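Local coordinates for protein listeriolysin O (Listeria monocytogenes, PDB 4CDB) that binds cholesterol-containing host membranes, changes shape and inserts to form oligomeric pores that lyse the cell, at residues P108-L120 with Y218-F232. Residues are numbered along the deposited sequence; the frame is centred on the assembly and turned at random.
Sequences PVKRDSLTLSIDL and YNVNVNEPTRPSRFF
Strand 114-118 runs antiparallel to the end of strand 207-222 in the large sheet of this cholesterol-dependent cytolysin. Ser117 and Asn221 form the hydrogen-bonded pair, with reciprocal backbone bonds, Asn221 N to Ser117 O at 2.9 Å. Leu116, Ile118, Val220 and Val222 share one face of the sheet. There Leu116 CD2 lies beside Val222 CG2, the two side chains pointing the same way, and Leu116 also packs on helix 137-152. Ile118 CD1 meets Tyr218 CD1 obliquely at 3.6 Å.

At each end a backbone bond remains, and a side-chain oxygen stands in for the second carbonyl. Asp119 N bonds Asn219 O. Asp119 OD1 accepts Asn219 N at 2.6 Å from above the carboxylate plane, while OD2 takes Asn219 ND2 on its syn side. A chi1 of 66° places Asp119 CG between the backbone N and the carbonyl carbon, where the carboxylate faces the Asn219 N-H and amide. At the other end Asn223 N bonds Thr115 O, and Asn223 OD1 receives Thr115 N at 2.8 Å in a nearly straight bond.

Beyond the strands, the loop 223-232 folds back on 111-113. Phe231 O is gripped from opposite faces of its plane by Arg111 NE (2.9 Å) and Asp112 N. Bends at chi2 and chi3 curl Arg111 round, setting NH2 over one face of the Phe231 ring; NH2 also bonds Gly90 O. Arg230 holds Ser113 end-on, NH1 to the carbonyl O and NH2 to OG (3.1 Å). Asp112 OD2 and Arg230 NH1 form a long salt bridge with no N-H aimed at the oxygen; Asp112 OD1 bonds Ser10 OG. Arg111 also belongs, with Asn134, to a bound sodium site. The whole is an antiparallel strand pair with a side-chain acceptor replacing one backbone carbonyl at each end, closed beyond Asn223 by a loop bridged at Arg111 and Phe232.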
loop_
_atom_site.group_PDB
_atom_site.type_symbol
_atom_site.label_atom_id
_atom_site.label_comp_id
_atom_site.label_asym_id
_atom_site.label_seq_id
_atom_site.Cartn_x
_atom_site.Cartn_y
_atom_site.Cartn_z
ATOM N N PRO A 108 -27.448 4.343 -22.021
ATOM C CA PRO A 108 -27.767 3.543 -23.207
ATOM C C PRO A 108 -28.433 4.364 -24.317
ATOM O O PRO A 108 -29.516 4.005 -24.783
ATOM C CB PRO A 108 -28.745 2.507 -22.657
ATOM C CG PRO A 108 -29.472 3.246 -21.573
ATOM C CD PRO A 108 -28.467 4.197 -20.966
ATOM N N VAL A 109 -27.785 5.446 -24.736
ATOM C CA VAL A 109 -28.308 6.277 -25.818
ATOM C C VAL A 109 -27.493 6.101 -27.092
ATOM O O VAL A 109 -26.330 5.697 -27.048
ATOM C CB VAL A 109 -28.296 7.774 -25.446
ATOM C CG1 VAL A 109 -29.286 8.058 -24.334
ATOM C CG2 VAL A 109 -26.893 8.208 -25.046
ATOM N N LYS A 110 -28.105 6.408 -28.230
ATOM C CA LYS A 110 -27.389 6.381 -29.497
ATOM C C LYS A 110 -26.360 7.503 -29.546
ATOM O O LYS A 110 -26.518 8.537 -28.895
ATOM C CB LYS A 110 -28.360 6.476 -30.671
ATOM C CG LYS A 110 -29.088 5.173 -30.962
ATOM C CD LYS A 110 -30.520 5.437 -31.402
ATOM C CE LYS A 110 -31.095 4.252 -32.170
ATOM N NZ LYS A 110 -32.502 4.510 -32.592
ATOM N N ARG A 111 -25.303 7.288 -30.323
ATOM C CA ARG A 111 -24.148 8.172 -30.301
ATOM C C ARG A 111 -23.908 8.840 -31.648
ATOM O O ARG A 111 -24.290 8.309 -32.690
ATOM C CB ARG A 111 -22.903 7.379 -29.899
ATOM C CG ARG A 111 -23.015 6.687 -28.551
ATOM C CD ARG A 111 -23.144 7.703 -27.432
ATOM N NE ARG A 111 -22.036 8.654 -27.453
ATOM C CZ ARG A 111 -20.846 8.430 -26.906
ATOM N NH1 ARG A 111 -20.604 7.287 -26.284
ATOM N NH2 ARG A 111 -19.899 9.352 -26.982
ATOM N N ASP A 112 -23.273 10.008 -31.617
ATOM C CA ASP A 112 -22.812 10.653 -32.838
ATOM C C ASP A 112 -21.353 10.256 -33.062
ATOM O O ASP A 112 -20.946 9.150 -32.708
ATOM C CB ASP A 112 -22.962 12.173 -32.737
ATOM C CG ASP A 112 -23.099 12.846 -34.099
ATOM O OD1 ASP A 112 -22.621 12.284 -35.107
ATOM O OD2 ASP A 112 -23.683 13.949 -34.155
ATOM N N SER A 113 -20.564 11.158 -33.637
ATOM C CA SER A 113 -19.169 10.859 -33.941
ATOM C C SER A 113 -18.204 11.433 -32.907
ATOM O O SER A 113 -18.534 12.382 -32.194
ATOM C CB SER A 113 -18.801 11.378 -35.334
ATOM O OG SER A 113 -18.922 12.789 -35.391
ATOM N N LEU A 114 -17.017 10.839 -32.828
ATOM C CA LEU A 114 -15.932 11.369 -32.007
ATOM C C LEU A 114 -14.574 11.071 -32.637
ATOM O O LEU A 114 -14.464 10.211 -33.515
ATOM C CB LEU A 114 -15.999 10.831 -30.569
ATOM C CG LEU A 114 -16.121 9.330 -30.282
ATOM C CD1 LEU A 114 -14.846 8.556 -30.596
ATOM C CD2 LEU A 114 -16.517 9.117 -28.829
ATOM N N THR A 115 -13.543 11.783 -32.191
ATOM C CA THR A 115 -12.191 11.525 -32.670
ATOM C C THR A 115 -11.352 10.904 -31.562
ATOM O O THR A 115 -11.254 11.454 -30.463
ATOM C CB THR A 115 -11.497 12.809 -33.170
ATOM O OG1 THR A 115 -12.260 13.384 -34.236
ATOM C CG2 THR A 115 -10.094 12.497 -33.675
ATOM N N LEU A 116 -10.759 9.751 -31.856
ATOM C CA LEU A 116 -9.848 9.096 -30.924
ATOM C C LEU A 116 -8.404 9.425 -31.282
ATOM O O LEU A 116 -8.060 9.559 -32.457
ATOM C CB LEU A 116 -10.049 7.581 -30.944
ATOM C CG LEU A 116 -11.378 7.072 -30.388
ATOM C CD1 LEU A 116 -11.453 5.558 -30.504
ATOM C CD2 LEU A 116 -11.565 7.517 -28.942
ATOM N N SER A 117 -7.566 9.558 -30.261
ATOM C CA SER A 117 -6.150 9.834 -30.459
ATOM C C SER A 117 -5.293 8.980 -29.528
ATOM O O SER A 117 -5.664 8.745 -28.375
ATOM C CB SER A 117 -5.858 11.318 -30.239
ATOM O OG SER A 117 -4.467 11.574 -30.263
ATOM N N ILE A 118 -4.152 8.516 -30.032
ATOM C CA ILE A 118 -3.265 7.648 -29.262
ATOM C C ILE A 118 -1.910 8.324 -29.056
ATOM O O ILE A 118 -1.467 9.105 -29.902
ATOM C CB ILE A 118 -3.100 6.268 -29.950
ATOM C CG1 ILE A 118 -2.553 5.225 -28.971
ATOM C CG2 ILE A 118 -2.224 6.374 -31.201
ATOM C CD1 ILE A 118 -2.682 3.800 -29.471
ATOM N N ASP A 119 -1.254 8.028 -27.935
ATOM C CA ASP A 119 -0.008 8.709 -27.588
ATOM C C ASP A 119 1.262 7.891 -27.847
ATOM O O ASP A 119 2.315 8.178 -27.273
ATOM C CB ASP A 119 -0.044 9.166 -26.127
ATOM C CG ASP A 119 -0.065 8.004 -25.151
ATOM O OD1 ASP A 119 -0.383 6.873 -25.574
ATOM O OD2 ASP A 119 0.233 8.224 -23.957
ATOM N N LEU A 120 1.165 6.879 -28.703
ATOM C CA LEU A 120 2.331 6.064 -29.040
ATOM C C LEU A 120 3.378 6.916 -29.758
ATOM O O LEU A 120 3.032 7.783 -30.562
ATOM C CB LEU A 120 1.928 4.849 -29.884
ATOM C CG LEU A 120 1.320 3.674 -29.111
ATOM C CD1 LEU A 120 0.769 2.621 -30.060
ATOM C CD2 LEU A 120 2.358 3.064 -28.184
ATOM N N TYR A 218 0.185 2.706 -23.533
ATOM C CA TYR A 218 -0.358 3.835 -24.278
ATOM C C TYR A 218 -1.678 4.328 -23.696
ATOM O O TYR A 218 -2.366 3.599 -22.975
ATOM C CB TYR A 218 -0.533 3.481 -25.759
ATOM C CG TYR A 218 -1.388 2.258 -26.015
ATOM C CD1 TYR A 218 -2.761 2.369 -26.188
ATOM C CD2 TYR A 218 -0.820 0.994 -26.094
ATOM C CE1 TYR A 218 -3.545 1.256 -26.426
ATOM C CE2 TYR A 218 -1.595 -0.126 -26.331
ATOM C CZ TYR A 218 -2.956 0.011 -26.496
ATOM O OH TYR A 218 -3.728 -1.102 -26.732
ATOM N N ASN A 219 -2.013 5.576 -24.011
ATOM C CA ASN A 219 -3.299 6.152 -23.652
ATOM C C ASN A 219 -4.077 6.544 -24.899
ATOM O O ASN A 219 -3.513 7.093 -25.849
ATOM C CB ASN A 219 -3.112 7.378 -22.756
ATOM C CG ASN A 219 -2.499 7.032 -21.418
ATOM O OD1 ASN A 219 -3.209 6.804 -20.438
ATOM N ND2 ASN A 219 -1.173 6.991 -21.366
ATOM N N VAL A 220 -5.372 6.251 -24.895
ATOM C CA VAL A 220 -6.257 6.707 -25.952
ATOM C C VAL A 220 -7.244 7.723 -25.388
ATOM O O VAL A 220 -7.996 7.420 -24.455
ATOM C CB VAL A 220 -7.022 5.538 -26.607
ATOM C CG1 VAL A 220 -8.043 6.064 -27.608
ATOM C CG2 VAL A 220 -6.047 4.575 -27.280
ATOM N N ASN A 221 -7.227 8.930 -25.946
ATOM C CA ASN A 221 -8.118 9.991 -25.489
ATOM C C ASN A 221 -9.134 10.427 -26.551
ATOM O O ASN A 221 -9.001 10.092 -27.731
ATOM C CB ASN A 221 -7.316 11.190 -24.977
ATOM C CG ASN A 221 -6.490 11.845 -26.063
ATOM O OD1 ASN A 221 -6.226 11.243 -27.103
ATOM N ND2 ASN A 221 -6.073 13.083 -25.827
ATOM N N VAL A 222 -10.148 11.173 -26.116
ATOM C CA VAL A 222 -11.243 11.592 -26.984
ATOM C C VAL A 222 -11.278 13.113 -27.093
ATOM O O VAL A 222 -10.897 13.813 -26.155
ATOM C CB VAL A 222 -12.597 11.103 -26.425
ATOM C CG1 VAL A 222 -13.709 11.305 -27.435
ATOM C CG2 VAL A 222 -12.508 9.641 -26.053
ATOM N N ASN A 223 -11.720 13.622 -28.240
ATOM C CA ASN A 223 -11.916 15.058 -28.421
ATOM C C ASN A 223 -12.878 15.620 -27.377
ATOM O O ASN A 223 -13.785 14.923 -26.926
ATOM C CB ASN A 223 -12.463 15.348 -29.820
ATOM C CG ASN A 223 -13.878 14.831 -30.009
ATOM O OD1 ASN A 223 -14.097 13.631 -30.168
ATOM N ND2 ASN A 223 -14.847 15.741 -29.998
ATOM N N GLU A 224 -12.673 16.875 -26.988
ATOM C CA GLU A 224 -13.591 17.540 -26.071
ATOM C C GLU A 224 -14.581 18.397 -26.853
ATOM O O GLU A 224 -14.213 19.438 -27.396
ATOM C CB GLU A 224 -12.830 18.390 -25.049
ATOM C CG GLU A 224 -11.932 17.592 -24.113
ATOM C CD GLU A 224 -11.285 18.450 -23.039
ATOM O OE1 GLU A 224 -11.491 19.681 -23.051
ATOM O OE2 GLU A 224 -10.568 17.890 -22.181
ATOM N N PRO A 225 -15.848 17.959 -26.908
ATOM C CA PRO A 225 -16.881 18.645 -27.694
ATOM C C PRO A 225 -17.188 20.040 -27.159
ATOM O O PRO A 225 -17.224 20.245 -25.943
ATOM C CB PRO A 225 -18.102 17.734 -27.531
ATOM C CG PRO A 225 -17.876 17.035 -26.233
ATOM C CD PRO A 225 -16.393 16.811 -26.161
ATOM N N THR A 226 -17.404 20.988 -28.065
ATOM C CA THR A 226 -17.735 22.355 -27.678
ATOM C C THR A 226 -19.189 22.467 -27.227
ATOM O O THR A 226 -19.570 23.439 -26.575
ATOM C CB THR A 226 -17.494 23.344 -28.833
ATOM O OG1 THR A 226 -18.214 22.909 -29.994
ATOM C CG2 THR A 226 -16.011 23.436 -29.164
ATOM N N ARG A 227 -19.994 21.473 -27.588
ATOM C CA ARG A 227 -21.390 21.417 -27.176
ATOM C C ARG A 227 -21.671 20.078 -26.513
ATOM O O ARG A 227 -21.217 19.039 -26.995
ATOM C CB ARG A 227 -22.323 21.600 -28.373
ATOM C CG ARG A 227 -22.142 22.912 -29.115
ATOM C CD ARG A 227 -23.003 22.955 -30.369
ATOM N NE ARG A 227 -24.420 22.784 -30.060
ATOM C CZ ARG A 227 -25.373 22.617 -30.971
ATOM N NH1 ARG A 227 -25.069 22.595 -32.262
ATOM N NH2 ARG A 227 -26.634 22.468 -30.589
ATOM N N PRO A 228 -22.413 20.102 -25.396
ATOM C CA PRO A 228 -22.789 18.878 -24.680
ATOM C C PRO A 228 -23.568 17.906 -25.560
ATOM O O PRO A 228 -23.461 16.694 -25.381
ATOM C CB PRO A 228 -23.679 19.400 -23.549
ATOM C CG PRO A 228 -23.192 20.791 -23.304
ATOM C CD PRO A 228 -22.806 21.318 -24.660
ATOM N N SER A 229 -24.335 18.435 -26.507
ATOM C CA SER A 229 -25.174 17.606 -27.369
ATOM C C SER A 229 -24.399 16.857 -28.455
ATOM O O SER A 229 -24.949 15.970 -29.103
ATOM C CB SER A 229 -26.271 18.453 -28.018
ATOM O OG SER A 229 -25.714 19.502 -28.788
ATOM N N ARG A 230 -23.132 17.214 -28.653
ATOM C CA ARG A 230 -22.336 16.627 -29.735
ATOM C C ARG A 230 -22.160 15.113 -29.628
ATOM O O ARG A 230 -22.020 14.433 -30.640
ATOM C CB ARG A 230 -20.964 17.303 -29.844
ATOM C CG ARG A 230 -20.840 18.278 -31.006
ATOM C CD ARG A 230 -21.223 17.628 -32.333
ATOM N NE ARG A 230 -20.067 17.168 -33.102
ATOM C CZ ARG A 230 -19.713 15.894 -33.251
ATOM N NH1 ARG A 230 -20.425 14.930 -32.683
ATOM N NH2 ARG A 230 -18.646 15.584 -33.974
ATOM N N PHE A 231 -22.165 14.590 -28.407
ATOM C CA PHE A 231 -21.933 13.162 -28.202
ATOM C C PHE A 231 -23.183 12.316 -28.431
ATOM O O PHE A 231 -23.096 11.099 -28.602
ATOM C CB PHE A 231 -21.353 12.893 -26.809
ATOM C CG PHE A 231 -19.861 13.064 -26.731
ATOM C CD1 PHE A 231 -19.109 13.236 -27.883
ATOM C CD2 PHE A 231 -19.209 13.044 -25.507
ATOM C CE1 PHE A 231 -17.734 13.392 -27.818
ATOM C CE2 PHE A 231 -17.835 13.198 -25.434
ATOM C CZ PHE A 231 -17.096 13.373 -26.593
ATOM N N PHE A 232 -24.343 12.962 -28.448
ATOM C CA PHE A 232 -25.600 12.238 -28.596
ATOM C C PHE A 232 -26.032 12.113 -30.049
ATOM O O PHE A 232 -25.766 12.998 -30.864
ATOM C CB PHE A 232 -26.698 12.915 -27.780
ATOM C CG PHE A 232 -26.407 12.964 -26.312
ATOM C CD1 PHE A 232 -26.596 11.843 -25.520
ATOM C CD2 PHE A 232 -25.939 14.128 -25.722
ATOM C CE1 PHE A 232 -26.324 11.884 -24.163
ATOM C CE2 PHE A 232 -25.668 14.173 -24.369
ATOM C CZ PHE A 232 -25.860 13.052 -23.589
HETATM O O HOH W 1 -20.060 10.544 -29.460
HETATM O O HOH W 2 -24.780 15.655 -31.965
HETATM O O HOH W 3 -17.590 14.834 -30.755
#